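Local coordinates for protein proto-oncogene vav (Homo sapiens, PDB 6NEW) that probably acts as a guanine nucleotide exchange factor that activates Rac-type Rho-family GTPases through its DH domain, with PH and zinc-binding C1 domains alongside, at residues S235-D240 with K281-S286. Residues are numbered along the deposited sequence; the frame is centred on the assembly and turned at random.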
# COMPACT_ATOMS: atom_id res chain seq x y z
N SER A 235 5.65 18.17 -14.14
CA SER A 235 6.90 18.90 -14.15
C SER A 235 7.82 18.55 -15.33
O SER A 235 8.64 19.39 -15.68
CB SER A 235 7.63 18.73 -12.81
OG SER A 235 8.21 17.45 -12.69
N ILE A 236 7.66 17.36 -15.96
CA ILE A 236 8.52 16.94 -17.08
C ILE A 236 7.89 17.27 -18.45
O ILE A 236 6.75 16.94 -18.74
CB ILE A 236 9.00 15.46 -16.98
CG1 ILE A 236 9.75 15.21 -15.65
CG2 ILE A 236 9.91 15.06 -18.18
CD1 ILE A 236 9.71 13.78 -15.20
N GLU A 237 8.70 17.88 -19.32
CA GLU A 237 8.37 18.29 -20.67
C GLU A 237 9.00 17.38 -21.71
O GLU A 237 10.14 16.92 -21.53
CB GLU A 237 8.93 19.69 -20.89
CG GLU A 237 7.95 20.80 -20.58
CD GLU A 237 8.38 22.11 -21.22
OE1 GLU A 237 9.41 22.10 -21.93
OE2 GLU A 237 7.72 23.15 -20.98
N ASN A 238 8.27 17.15 -22.81
CA ASN A 238 8.63 16.33 -23.98
C ASN A 238 8.79 14.85 -23.63
O ASN A 238 9.47 14.08 -24.33
CB ASN A 238 9.84 16.88 -24.76
CG ASN A 238 9.54 18.05 -25.67
OD1 ASN A 238 8.42 18.59 -25.74
ND2 ASN A 238 10.56 18.49 -26.40
N LEU A 239 8.09 14.45 -22.56
CA LEU A 239 7.99 13.06 -22.12
C LEU A 239 6.68 12.60 -22.77
O LEU A 239 5.61 13.10 -22.40
CB LEU A 239 7.93 12.99 -20.58
CG LEU A 239 7.56 11.65 -19.94
CD1 LEU A 239 8.49 10.51 -20.40
CD2 LEU A 239 7.52 11.76 -18.44
N ASP A 240 6.77 11.73 -23.78
CA ASP A 240 5.60 11.26 -24.54
C ASP A 240 4.83 10.07 -23.90
O ASP A 240 3.94 9.54 -24.55
CB ASP A 240 6.03 10.91 -25.99
CG ASP A 240 6.87 9.64 -26.14
OD1 ASP A 240 7.62 9.29 -25.20
OD2 ASP A 240 6.83 9.03 -27.24
N LYS A 281 17.09 18.44 -18.49
CA LYS A 281 17.76 19.73 -18.40
C LYS A 281 16.69 20.70 -17.94
O LYS A 281 15.59 20.68 -18.50
CB LYS A 281 18.31 20.14 -19.77
CG LYS A 281 19.07 21.46 -19.74
CD LYS A 281 19.88 21.68 -21.01
CE LYS A 281 20.62 23.00 -20.97
NZ LYS A 281 21.75 22.98 -20.01
N ARG A 282 16.96 21.50 -16.90
CA ARG A 282 15.98 22.48 -16.43
C ARG A 282 15.74 23.57 -17.52
O ARG A 282 16.69 24.23 -17.94
CB ARG A 282 16.36 23.08 -15.06
CG ARG A 282 15.32 24.06 -14.53
CD ARG A 282 15.68 24.70 -13.20
NE ARG A 282 16.91 25.51 -13.24
CZ ARG A 282 16.96 26.80 -13.58
NH1 ARG A 282 15.86 27.45 -13.94
NH2 ARG A 282 18.13 27.44 -13.57
N ARG A 283 14.50 23.66 -18.02
CA ARG A 283 14.06 24.60 -19.06
C ARG A 283 13.03 25.56 -18.42
O ARG A 283 11.88 25.65 -18.86
CB ARG A 283 13.48 23.83 -20.27
CG ARG A 283 13.39 24.66 -21.55
CD ARG A 283 12.00 24.62 -22.15
NE ARG A 283 11.85 23.56 -23.15
CZ ARG A 283 10.78 23.39 -23.92
NH1 ARG A 283 10.74 22.40 -24.80
NH2 ARG A 283 9.73 24.19 -23.80
N GLY A 284 13.49 26.24 -17.37
CA GLY A 284 12.73 27.20 -16.59
C GLY A 284 11.97 26.57 -15.44
O GLY A 284 12.56 26.12 -14.45
N ASP A 285 10.62 26.57 -15.57
CA ASP A 285 9.69 26.02 -14.57
C ASP A 285 9.63 24.49 -14.62
O ASP A 285 9.30 23.85 -13.62
CB ASP A 285 8.27 26.57 -14.80
N SER A 286 9.87 23.94 -15.83
CA SER A 286 9.82 22.53 -16.20
C SER A 286 11.21 21.89 -16.48
O SER A 286 12.19 22.59 -16.74
CB SER A 286 8.93 22.35 -17.43
OG SER A 286 9.46 23.05 -18.54
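Glu237 reaches across to Ser286 and Arg283 and makes the largest single share of this surface contact. Its chi1 of -92° sets Glu237 CG alongside the serine, 3.6 Å from Ser286 CB, and the extended chain beyond carries the carboxylate on toward Arg283. Glu237 OE2 comes within 3.0 Å of Ser286 OG; a side chain as short as serine leaves room for the glutamate to lie over it. Glu237 OE1 makes a salt bridge with Arg283 NH2 at 2.8 Å, although the oxygen's exact place is uncertain. It sits over a face of the guanidinium, well out of its plane, and the attraction rests on charge rather than on a directed N-H. Arginine suits the site because its long chain, bent at chi2 (-127°) and chi3 (-93°), can fold back from the hairpin turn; its NH1 also pairs with Asp288, probably offsetting two neighbouring acids. At the end of helix 196-235, Ser235 O packs 3.4 Å from Ser286 CA. Backbone bonds of Ser235 with Tyr287, and of Glu237 with Tyr287 and Leu289, add strand 236-237 in parallel to strand 286-294, joining the helix end to a β-hairpin of the PH-domain sheet, consistent with the tandem DH-PH arrangement of Dbl-family exchange factors.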